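PDB 6HBE: copper-containing nitrite reductase from Thermus scotoductus, which probably catalyses the one-electron reduction of nitrite to nitric oxide in denitrification, as a trimeric three-domain enzyme that carries copper. Local coordinates for residues H75-A81 with F111-P117; T25-S31 with G43-D48; R68-T74 with N92-T98. All coordinates share one frame; numbering follows the deposited sequence.

Contact 1: residues H75-A81 with F111-P117; sequences HGLSIHA and FMYHCAP. With CU (copper (II) ion), chain N; CU (copper (II) ion), chain M.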
loop_
_atom_site.group_PDB
_atom_site.type_symbol
_atom_site.label_atom_id
_atom_site.label_comp_id
_atom_site.label_asym_id
_atom_site.label_seq_id
_atom_site.Cartn_x
_atom_site.Cartn_y
_atom_site.Cartn_z
ATOM N N HIS C 75 24.340 -6.138 15.776
ATOM C CA HIS C 75 23.184 -6.905 15.264
ATOM C C HIS C 75 22.460 -7.482 16.480
ATOM O O HIS C 75 22.697 -7.041 17.620
ATOM C CB HIS C 75 23.644 -8.013 14.279
ATOM C CG HIS C 75 24.168 -7.479 12.985
ATOM N ND1 HIS C 75 23.347 -6.902 12.042
ATOM C CD2 HIS C 75 25.422 -7.440 12.471
ATOM C CE1 HIS C 75 24.079 -6.489 11.021
ATOM N NE2 HIS C 75 25.338 -6.807 11.254
ATOM N N GLY C 76 21.570 -8.429 16.260
ATOM C CA GLY C 76 20.824 -9.042 17.344
ATOM C C GLY C 76 19.847 -10.033 16.782
ATOM O O GLY C 76 19.962 -10.404 15.618
ATOM N N LEU C 77 18.892 -10.479 17.595
ATOM C CA LEU C 77 17.894 -11.459 17.138
ATOM C C LEU C 77 16.594 -11.392 17.945
ATOM O O LEU C 77 16.605 -11.313 19.194
ATOM C CB LEU C 77 18.470 -12.885 17.240
ATOM C CG LEU C 77 17.603 -14.089 16.835
ATOM C CD1 LEU C 77 17.436 -14.100 15.317
ATOM C CD2 LEU C 77 18.239 -15.399 17.309
ATOM N N SER C 78 15.485 -11.435 17.208
ATOM C CA SER C 78 14.172 -11.763 17.741
ATOM C C SER C 78 13.692 -13.072 17.122
ATOM O O SER C 78 13.900 -13.306 15.939
ATOM C CB SER C 78 13.149 -10.641 17.424
ATOM O OG SER C 78 11.858 -11.059 17.852
ATOM N N ILE C 79 13.036 -13.912 17.918
ATOM C CA ILE C 79 12.592 -15.229 17.462
ATOM C C ILE C 79 11.173 -15.487 17.966
ATOM O O ILE C 79 10.944 -15.723 19.174
ATOM C CB ILE C 79 13.617 -16.351 17.866
ATOM C CG1 ILE C 79 13.131 -17.732 17.426
ATOM C CG2 ILE C 79 13.958 -16.321 19.354
ATOM C CD1 ILE C 79 14.278 -18.671 17.092
ATOM N N HIS C 80 10.201 -15.457 17.037
ATOM C CA HIS C 80 8.791 -15.365 17.427
ATOM C C HIS C 80 8.251 -16.647 18.070
ATOM O O HIS C 80 7.195 -16.597 18.662
ATOM C CB HIS C 80 7.871 -14.947 16.247
ATOM C CG HIS C 80 8.101 -13.563 15.704
ATOM N ND1 HIS C 80 7.319 -13.030 14.697
ATOM C CD2 HIS C 80 8.988 -12.592 16.035
ATOM C CE1 HIS C 80 7.750 -11.813 14.399
ATOM N NE2 HIS C 80 8.760 -11.516 15.209
ATOM N N ALA C 81 8.936 -17.794 17.909
ATOM C CA ALA C 81 8.584 -19.044 18.636
ATOM C C ALA C 81 8.793 -19.009 20.150
ATOM O O ALA C 81 8.272 -19.897 20.871
ATOM C CB ALA C 81 9.369 -20.224 18.059
ATOM N N PHE C 111 6.868 -19.586 12.426
ATOM C CA PHE C 111 7.292 -18.351 13.089
ATOM C C PHE C 111 8.418 -17.645 12.342
ATOM O O PHE C 111 9.348 -18.283 11.839
ATOM C CB PHE C 111 7.723 -18.635 14.522
ATOM C CG PHE C 111 6.625 -19.214 15.366
ATOM C CD1 PHE C 111 5.654 -18.378 15.935
ATOM C CD2 PHE C 111 6.528 -20.577 15.553
ATOM C CE1 PHE C 111 4.610 -18.900 16.679
ATOM C CE2 PHE C 111 5.475 -21.127 16.298
ATOM C CZ PHE C 111 4.521 -20.291 16.863
ATOM N N MET C 112 8.362 -16.316 12.312
ATOM C CA MET C 112 9.477 -15.495 11.805
ATOM C C MET C 112 10.596 -15.370 12.853
ATOM O O MET C 112 10.327 -15.323 14.067
ATOM C CB MET C 112 8.971 -14.082 11.459
ATOM C CG MET C 112 9.917 -13.168 10.650
ATOM S SD MET C 112 9.027 -11.652 10.185
ATOM C CE MET C 112 10.307 -10.619 9.489
ATOM N N TYR C 113 11.842 -15.258 12.380
ATOM C CA TYR C 113 12.938 -14.700 13.186
ATOM C C TYR C 113 13.607 -13.627 12.339
ATOM O O TYR C 113 13.489 -13.659 11.110
ATOM C CB TYR C 113 13.940 -15.795 13.697
ATOM C CG TYR C 113 14.857 -16.405 12.648
ATOM C CD1 TYR C 113 15.991 -15.704 12.194
ATOM C CD2 TYR C 113 14.619 -17.677 12.119
ATOM C CE1 TYR C 113 16.839 -16.247 11.255
ATOM C CE2 TYR C 113 15.478 -18.220 11.157
ATOM C CZ TYR C 113 16.578 -17.493 10.730
ATOM O OH TYR C 113 17.449 -17.951 9.762
ATOM N N HIS C 114 14.276 -12.669 12.982
ATOM C CA HIS C 114 14.876 -11.536 12.276
ATOM C C HIS C 114 15.862 -10.799 13.179
ATOM O O HIS C 114 15.890 -11.018 14.388
ATOM C CB HIS C 114 13.774 -10.544 11.760
ATOM C CG HIS C 114 12.885 -9.982 12.835
ATOM N ND1 HIS C 114 13.218 -8.854 13.556
ATOM C CD2 HIS C 114 11.679 -10.380 13.304
ATOM C CE1 HIS C 114 12.280 -8.598 14.448
ATOM N NE2 HIS C 114 11.308 -9.474 14.289
ATOM N N CYS C 115 16.662 -9.923 12.603
ATOM C CA CYS C 115 17.633 -9.181 13.386
ATOM C C CYS C 115 16.905 -8.194 14.310
ATOM O O CYS C 115 15.879 -7.627 13.922
ATOM C CB CYS C 115 18.609 -8.392 12.490
ATOM S SG CYS C 115 20.055 -7.709 13.404
ATOM N N ALA C 116 17.454 -7.986 15.513
ATOM C CA ALA C 116 16.930 -7.004 16.459
ATOM C C ALA C 116 18.083 -6.372 17.271
ATOM O O ALA C 116 18.277 -6.701 18.443
ATOM C CB ALA C 116 15.909 -7.680 17.366
ATOM N N PRO C 117 18.852 -5.455 16.651
ATOM C CA PRO C 117 19.809 -4.650 17.431
ATOM C C PRO C 117 19.097 -3.949 18.578
ATOM O O PRO C 117 19.649 -3.879 19.687
ATOM C CB PRO C 117 20.357 -3.646 16.408
ATOM C CG PRO C 117 19.867 -4.119 15.057
ATOM C CD PRO C 117 18.634 -4.891 15.300
HETATM CU CU CU N . 21.306 -6.661 12.018
HETATM CU CU CU M . 9.471 -9.579 15.096
HETATM O O HOH W 1 9.921 -9.186 16.950
#

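Contact 2: residues T25-S31 with G43-D48; sequences TLEARSS and GFSFND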
loop_
_atom_site.group_PDB
_atom_site.type_symbol
_atom_site.label_atom_id
_atom_site.label_comp_id
_atom_site.label_asym_id
_atom_site.label_seq_id
_atom_site.Cartn_x
_atom_site.Cartn_y
_atom_site.Cartn_z
ATOM N N THR C 25 22.953 -22.520 15.219
ATOM C CA THR C 25 23.896 -21.415 15.203
ATOM C C THR C 25 23.549 -20.412 14.094
ATOM O O THR C 25 23.433 -20.788 12.932
ATOM C CB THR C 25 25.350 -21.892 15.060
ATOM O OG1 THR C 25 25.650 -22.806 16.128
ATOM C CG2 THR C 25 26.311 -20.697 15.170
ATOM N N LEU C 26 23.300 -19.156 14.481
ATOM C CA LEU C 26 23.104 -18.064 13.521
ATOM C C LEU C 26 24.265 -17.075 13.551
ATOM O O LEU C 26 24.657 -16.613 14.639
ATOM C CB LEU C 26 21.775 -17.332 13.811
ATOM C CG LEU C 26 20.507 -18.180 13.698
ATOM C CD1 LEU C 26 19.286 -17.420 14.174
ATOM C CD2 LEU C 26 20.295 -18.667 12.260
ATOM N N GLU C 27 24.766 -16.703 12.373
ATOM C CA GLU C 27 25.894 -15.824 12.224
ATOM C C GLU C 27 25.538 -14.545 11.446
ATOM O O GLU C 27 25.357 -14.575 10.221
ATOM C CB GLU C 27 27.055 -16.564 11.533
ATOM C CG GLU C 27 27.504 -17.812 12.298
ATOM C CD GLU C 27 28.815 -18.398 11.782
ATOM O OE1 GLU C 27 29.091 -18.277 10.570
ATOM O OE2 GLU C 27 29.566 -18.983 12.597
ATOM N N ALA C 28 25.456 -13.420 12.160
ATOM C CA ALA C 28 25.140 -12.136 11.531
ATOM C C ALA C 28 26.309 -11.605 10.706
ATOM O O ALA C 28 27.461 -11.555 11.195
ATOM C CB ALA C 28 24.705 -11.101 12.582
ATOM N N ARG C 29 26.018 -11.200 9.468
ATOM C CA ARG C 29 27.032 -10.665 8.535
ATOM C C ARG C 29 26.494 -9.703 7.480
ATOM O O ARG C 29 25.291 -9.558 7.329
ATOM C CB ARG C 29 27.769 -11.800 7.849
ATOM C CG ARG C 29 26.890 -12.925 7.384
ATOM C CD ARG C 29 27.700 -14.198 7.302
ATOM N NE ARG C 29 28.804 -14.019 6.382
ATOM C CZ ARG C 29 29.663 -14.971 6.036
ATOM N NH1 ARG C 29 29.554 -16.216 6.517
ATOM N NH2 ARG C 29 30.631 -14.663 5.176
ATOM N N SER C 30 27.417 -9.008 6.815
ATOM C CA SER C 30 27.161 -8.233 5.614
ATOM C C SER C 30 27.279 -9.167 4.417
ATOM O O SER C 30 28.229 -9.960 4.360
ATOM C CB SER C 30 28.213 -7.132 5.443
ATOM O OG SER C 30 27.885 -6.035 6.260
ATOM N N SER C 31 26.356 -9.073 3.459
ATOM C CA SER C 31 26.355 -10.006 2.303
ATOM C C SER C 31 25.888 -9.364 0.986
ATOM O O SER C 31 25.356 -8.225 0.954
ATOM C CB SER C 31 25.461 -11.216 2.604
ATOM O OG SER C 31 25.723 -11.819 3.880
ATOM N N GLY C 43 23.143 -6.154 1.313
ATOM C CA GLY C 43 22.404 -6.056 2.559
ATOM C C GLY C 43 23.067 -6.764 3.718
ATOM O O GLY C 43 24.285 -6.848 3.789
ATOM N N PHE C 44 22.252 -7.245 4.647
ATOM C CA PHE C 44 22.699 -8.003 5.805
ATOM C C PHE C 44 22.044 -9.383 5.777
ATOM O O PHE C 44 20.918 -9.523 5.273
ATOM C CB PHE C 44 22.285 -7.318 7.113
ATOM C CG PHE C 44 22.861 -5.927 7.321
ATOM C CD1 PHE C 44 24.243 -5.739 7.452
ATOM C CD2 PHE C 44 22.020 -4.807 7.462
ATOM C CE1 PHE C 44 24.787 -4.464 7.653
ATOM C CE2 PHE C 44 22.558 -3.528 7.668
ATOM C CZ PHE C 44 23.940 -3.358 7.759
ATOM N N SER C 45 22.716 -10.395 6.342
ATOM C CA SER C 45 22.176 -11.762 6.418
ATOM C C SER C 45 22.458 -12.458 7.750
ATOM O O SER C 45 23.223 -11.939 8.604
ATOM C CB SER C 45 22.754 -12.624 5.290
ATOM O OG SER C 45 24.111 -12.935 5.535
ATOM N N PHE C 46 21.809 -13.599 7.925
ATOM C CA PHE C 46 22.291 -14.664 8.795
ATOM C C PHE C 46 22.878 -15.762 7.891
ATOM O O PHE C 46 22.198 -16.276 6.987
ATOM C CB PHE C 46 21.200 -15.234 9.663
ATOM C CG PHE C 46 20.668 -14.259 10.684
ATOM C CD1 PHE C 46 21.417 -13.928 11.793
ATOM C CD2 PHE C 46 19.442 -13.627 10.491
ATOM C CE1 PHE C 46 20.947 -13.019 12.718
ATOM C CE2 PHE C 46 18.960 -12.725 11.414
ATOM C CZ PHE C 46 19.716 -12.417 12.532
ATOM N N ASN C 47 24.154 -16.081 8.117
ATOM C CA ASN C 47 24.848 -17.177 7.431
ATOM C C ASN C 47 24.949 -17.060 5.915
ATOM O O ASN C 47 24.965 -18.072 5.208
ATOM C CB ASN C 47 24.222 -18.513 7.797
ATOM C CG ASN C 47 24.160 -18.749 9.296
ATOM O OD1 ASN C 47 23.592 -17.951 10.076
ATOM N ND2 ASN C 47 24.713 -19.858 9.718
ATOM N N ASP C 48 25.019 -15.824 5.431
ATOM C CA ASP C 48 25.253 -15.511 4.036
ATOM C C ASP C 48 24.124 -15.940 3.044
ATOM O O ASP C 48 24.394 -16.182 1.864
ATOM C CB ASP C 48 26.609 -16.098 3.639
ATOM C CG ASP C 48 27.346 -15.272 2.586
ATOM O OD1 ASP C 48 27.372 -14.010 2.649
ATOM O OD2 ASP C 48 27.964 -15.921 1.708
#

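Contact 3: residues R68-T74 with N92-T98; sequences RNLDNVT and NVQPGET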
loop_
_atom_site.group_PDB
_atom_site.type_symbol
_atom_site.label_atom_id
_atom_site.label_comp_id
_atom_site.label_asym_id
_atom_site.label_seq_id
_atom_site.Cartn_x
_atom_site.Cartn_y
_atom_site.Cartn_z
ATOM N N ARG C 68 26.190 -15.414 16.794
ATOM C CA ARG C 68 27.515 -14.819 16.707
ATOM C C ARG C 68 27.471 -13.640 15.761
ATOM O O ARG C 68 26.869 -13.741 14.699
ATOM C CB ARG C 68 28.573 -15.808 16.168
ATOM C CG ARG C 68 28.688 -17.101 16.944
ATOM C CD ARG C 68 29.763 -18.027 16.366
ATOM N NE ARG C 68 29.611 -19.366 16.921
ATOM C CZ ARG C 68 29.916 -19.722 18.177
ATOM N NH1 ARG C 68 30.460 -18.856 19.040
ATOM N NH2 ARG C 68 29.704 -20.981 18.574
ATOM N N ASN C 69 28.097 -12.527 16.145
ATOM C CA ASN C 69 28.176 -11.371 15.265
ATOM C C ASN C 69 29.526 -11.285 14.568
ATOM O O ASN C 69 30.540 -10.900 15.176
ATOM C CB ASN C 69 27.856 -10.074 16.026
ATOM C CG ASN C 69 27.818 -8.864 15.111
ATOM O OD1 ASN C 69 28.122 -8.956 13.914
ATOM N ND2 ASN C 69 27.435 -7.716 15.666
ATOM N N LEU C 70 29.523 -11.575 13.274
ATOM C CA LEU C 70 30.709 -11.623 12.449
ATOM C C LEU C 70 30.925 -10.329 11.669
ATOM O O LEU C 70 31.910 -10.212 10.946
ATOM C CB LEU C 70 30.653 -12.839 11.505
ATOM C CG LEU C 70 31.280 -14.150 12.002
ATOM C CD1 LEU C 70 30.885 -14.539 13.412
ATOM C CD2 LEU C 70 30.984 -15.291 11.036
ATOM N N ASP C 71 30.049 -9.344 11.858
ATOM C CA ASP C 71 30.112 -8.082 11.127
ATOM C C ASP C 71 30.864 -6.991 11.933
ATOM O O ASP C 71 31.189 -7.199 13.087
ATOM C CB ASP C 71 28.676 -7.590 10.858
ATOM C CG ASP C 71 28.544 -6.750 9.595
ATOM O OD1 ASP C 71 29.541 -6.519 8.873
ATOM O OD2 ASP C 71 27.392 -6.327 9.305
ATOM N N ASN C 72 31.056 -5.831 11.306
ATOM C CA ASN C 72 31.624 -4.615 11.934
ATOM C C ASN C 72 30.596 -3.634 12.537
ATOM O O ASN C 72 31.007 -2.599 13.058
ATOM C CB ASN C 72 32.533 -3.857 10.927
ATOM C CG ASN C 72 31.788 -3.396 9.662
ATOM O OD1 ASN C 72 30.818 -4.007 9.246
ATOM N ND2 ASN C 72 32.263 -2.328 9.041
ATOM N N VAL C 73 29.286 -3.939 12.461
ATOM C CA VAL C 73 28.253 -3.195 13.203
ATOM C C VAL C 73 27.445 -4.142 14.083
ATOM O O VAL C 73 27.460 -5.368 13.885
ATOM C CB VAL C 73 27.296 -2.370 12.296
ATOM C CG1 VAL C 73 28.085 -1.443 11.384
ATOM C CG2 VAL C 73 26.352 -3.260 11.477
ATOM N N THR C 74 26.747 -3.546 15.039
ATOM C CA THR C 74 25.881 -4.249 15.995
ATOM C C THR C 74 24.722 -4.950 15.290
ATOM O O THR C 74 24.182 -4.389 14.359
ATOM C CB THR C 74 25.352 -3.232 17.016
ATOM O OG1 THR C 74 26.473 -2.707 17.745
ATOM C CG2 THR C 74 24.371 -3.818 18.017
ATOM N N ASN C 92 21.237 -6.058 20.988
ATOM C CA ASN C 92 22.409 -5.179 21.116
ATOM C C ASN C 92 23.733 -5.960 21.175
ATOM O O ASN C 92 24.579 -5.780 22.088
ATOM C CB ASN C 92 22.248 -4.259 22.349
ATOM C CG ASN C 92 23.167 -3.057 22.326
ATOM O OD1 ASN C 92 23.690 -2.642 21.296
ATOM N ND2 ASN C 92 23.360 -2.473 23.497
ATOM N N VAL C 93 23.910 -6.818 20.176
ATOM C CA VAL C 93 25.045 -7.729 20.123
ATOM C C VAL C 93 26.165 -7.035 19.377
ATOM O O VAL C 93 26.100 -6.846 18.174
ATOM C CB VAL C 93 24.658 -9.073 19.464
ATOM C CG1 VAL C 93 25.840 -10.046 19.491
ATOM C CG2 VAL C 93 23.461 -9.672 20.194
ATOM N N GLN C 94 27.232 -6.683 20.097
ATOM C CA GLN C 94 28.338 -5.917 19.512
ATOM C C GLN C 94 29.191 -6.757 18.540
ATOM O O GLN C 94 29.208 -7.992 18.623
ATOM C CB GLN C 94 29.241 -5.348 20.641
ATOM C CG GLN C 94 28.537 -4.426 21.630
ATOM C CD GLN C 94 28.044 -3.139 20.987
ATOM O OE1 GLN C 94 28.807 -2.414 20.348
ATOM N NE2 GLN C 94 26.759 -2.851 21.148
ATOM N N PRO C 95 29.911 -6.095 17.616
ATOM C CA PRO C 95 30.808 -6.813 16.712
ATOM C C PRO C 95 31.733 -7.799 17.452
ATOM O O PRO C 95 32.330 -7.439 18.476
ATOM C CB PRO C 95 31.630 -5.693 16.064
ATOM C CG PRO C 95 30.747 -4.483 16.144
ATOM C CD PRO C 95 29.964 -4.634 17.410
ATOM N N GLY C 96 31.777 -9.041 16.979
ATOM C CA GLY C 96 32.607 -10.069 17.562
ATOM C C GLY C 96 32.039 -10.756 18.789
ATOM O O GLY C 96 32.649 -11.704 19.277
ATOM N N GLU C 97 30.889 -10.325 19.284
ATOM C CA GLU C 97 30.287 -10.918 20.483
ATOM C C GLU C 97 29.500 -12.198 20.147
ATOM O O GLU C 97 29.053 -12.358 18.989
ATOM C CB GLU C 97 29.377 -9.878 21.139
ATOM C CG GLU C 97 29.017 -10.171 22.572
ATOM C CD GLU C 97 28.162 -9.098 23.253
ATOM O OE1 GLU C 97 27.721 -9.391 24.396
ATOM O OE2 GLU C 97 27.896 -8.005 22.683
ATOM N N THR C 98 29.314 -13.068 21.165
ATOM C CA THR C 98 28.465 -14.259 21.121
ATOM C C THR C 98 27.409 -14.234 22.240
ATOM O O THR C 98 27.686 -13.789 23.358
ATOM C CB THR C 98 29.320 -15.563 21.238
ATOM O OG1 THR C 98 30.188 -15.654 20.111
ATOM C CG2 THR C 98 28.460 -16.812 21.230
#

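Contact 1: residues H75-A81 with F111-P117
His-80 and His-114 reach the same copper ion through their NE2 atoms, while His-75 and Cys-115 hold a second one, in the cupredoxin fold of this domain. The neighbouring residues His-114 and Cys-115 thereby link the two sites through the chain, the His-Cys bridge of copper nitrite reductases. From the Cys-115 end the segments pair antiparallel past the His-80/His-114 copper: Ser-78 N and His-114 O lie 2.9 Å apart in a nearly straight bond, His-114 N returns to Ser-78 O, and His-80 N gives to Met-112 O at 3.0 Å. The middle is tightly packed. Ser-78 CB sits over one face of the His-114 imidazole, whose ND1 is tied to Cys-115 O at 3.0 Å, so the ring is steadied from its far nitrogen as well as by the metal. With CG wedged between the backbone N and the carbonyl carbon (chi1 58°), the ring turns back toward 75-81. It meets the His-80 ring rim to rim, the planes at 87°. At the 80-81 end Ala-81 CA lies over the Phe-111 face.

The segments meet less closely on the metal-and-water side, at the subunit interface, where the copper-bound water lies 2.8 Å from Ser-78 OG. His-267 of a second subunit completes this type 2 centre, where nitrite is reduced as in other copper nitrite reductases, and Gln-239 of that subunit accepts a hydrogen bond from His-80 ND1. Toward the other end, partly exposed Ala-116 lays its CB 3.8 Å from Ser-78 N. His-125 and Gln-130 complete the type 1, electron-transfer copper. There the Cys-115 SG stands in the plane of the His-75 ring, at its edge, 3.7 Å from ND1.

Contact 2: residues T25-S31 with G43-D48
The guanidinium of Arg-29 lies over the side chain of Asp-48, with Asp-48 CB beneath one face 4.0 Å from Arg-29 CZ and the carboxylate plane turned by 23°. This is a stack rather than an end-on pair: Asp-48 OD1 is well out of the guanidinium plane, so the long salt bridge acts through charge alone. Arg-29 CG takes the position between backbone N and carbonyl carbon (chi1 43°), and a bend at chi3 folds the chain over the Asn-47 to Asp-48 turn. On the way CG passes 3.3 Å from Ser-45 OG.

Beside it, on the same face of the hairpin of strands 21-36 and 39-46, Ser-31 OG and Ser-45 OG are only 2.6 Å apart in a hydrogen bond; Asp-48 OD1, 3.0 Å from Ser-31 OG, is a possible second acceptor for the Ser-31 proton. Arg-29 with Ser-45 and Ser-31 with Gly-43 are hydrogen-bonded antiparallel pairs. Where the second strand ends, Asn-47 takes over with its side chain: OD1 receives Glu-27 N at 2.9 Å from above the amide plane, while Asn-47 N gives to Glu-27 O.

The other face is mainly apolar. Phe-46 CD1 touches Leu-26 CB at 4.0 Å, and Phe-44 presents its edge to Ser-30 OG, which is bonded to Asp-71. Phe-44 also stacks on His-125, a ligand of the nearby copper.

Replacing Arg-29 with an alanine is likely to leave Asp-48 without its stacked positive charge and Ser-45 OG without its cover. The chemistry thus divides by face: hydroxyls and a loosely paired charge cover the turn, whereas Phe-44 faces the type 1 copper site and Phe-46 packs toward the other sheet, and Ser-45 O, bonded to Gln-130 NE2, connects the hairpin to a metal ligand.

Contact 3: residues R68-T74 with N92-T98
Asn-69 points its amide into the bend of 92-98, and the turn 94-97 and residues 71-74 gather round it. With CG anti to the backbone N (chi1 -175°), its ND2 gives two hydrogen bonds, one across the contact to Val-93 O at 3.0 Å and one back to Val-73 O at 2.9 Å. Both acceptors lie close to the amide plane, which fixes the rotation of the group. Its OD1 receives Asp-71 N at 2.8 Å, an Asx turn, so a single side chain holds its own loop closed while gripping the opposite one.

The Asn-69 backbone is held too, its N giving to Glu-97 O and its O receiving Gly-96 N at 2.9 Å. These two partners belong to the type II turn Gln-94 to Glu-97, in which Gly-96 has a positive phi. The Pro-95 ring lies against the backbone of the loop 71-74, CB at 3.4 Å from Asp-71 O and CG near Asn-72 O.

Thr-74 crosses the Gln-94 side chain obliquely and rests its CG2 methyl 3.5 Å from both Val-93 O and Asn-92 OD1. At the other end Arg-68 and Thr-98 run alongside one another, joined by a weak bond from Arg-68 NH1 to Thr-98 OG1.

Asp-71 OD2 bonds to His-75 NE2, which links this loop to a copper ligand. The contact lies at the edge of the sheet where strand 62-69 ends beside the start of strand 98-104, with strand 21-36 on the far side of 62-69 and the short helix 87-90 leading into 92-98.

Overall arrangement
Contact 1 is the buried core of the three, whereas contacts 2 and 3 are partly buried and have surface faces. Contacts 2 and 3 share a sheet, since strands 21-36 and 62-69 are neighbours in it; contact 1 belongs to the other sheet of the sandwich, and Phe-46 packs on Tyr-113 between them. All three meet at His-75, which lies against Phe-44 and Ala-28 of contact 2 and pairs its backbone O with Val-93 N of contact 3. The chemistry follows position: metal coordination in contact 1, aromatic packing with a polar outer face in contact 2, and side-chain amide and backbone hydrogen bonds that close turns in contact 3.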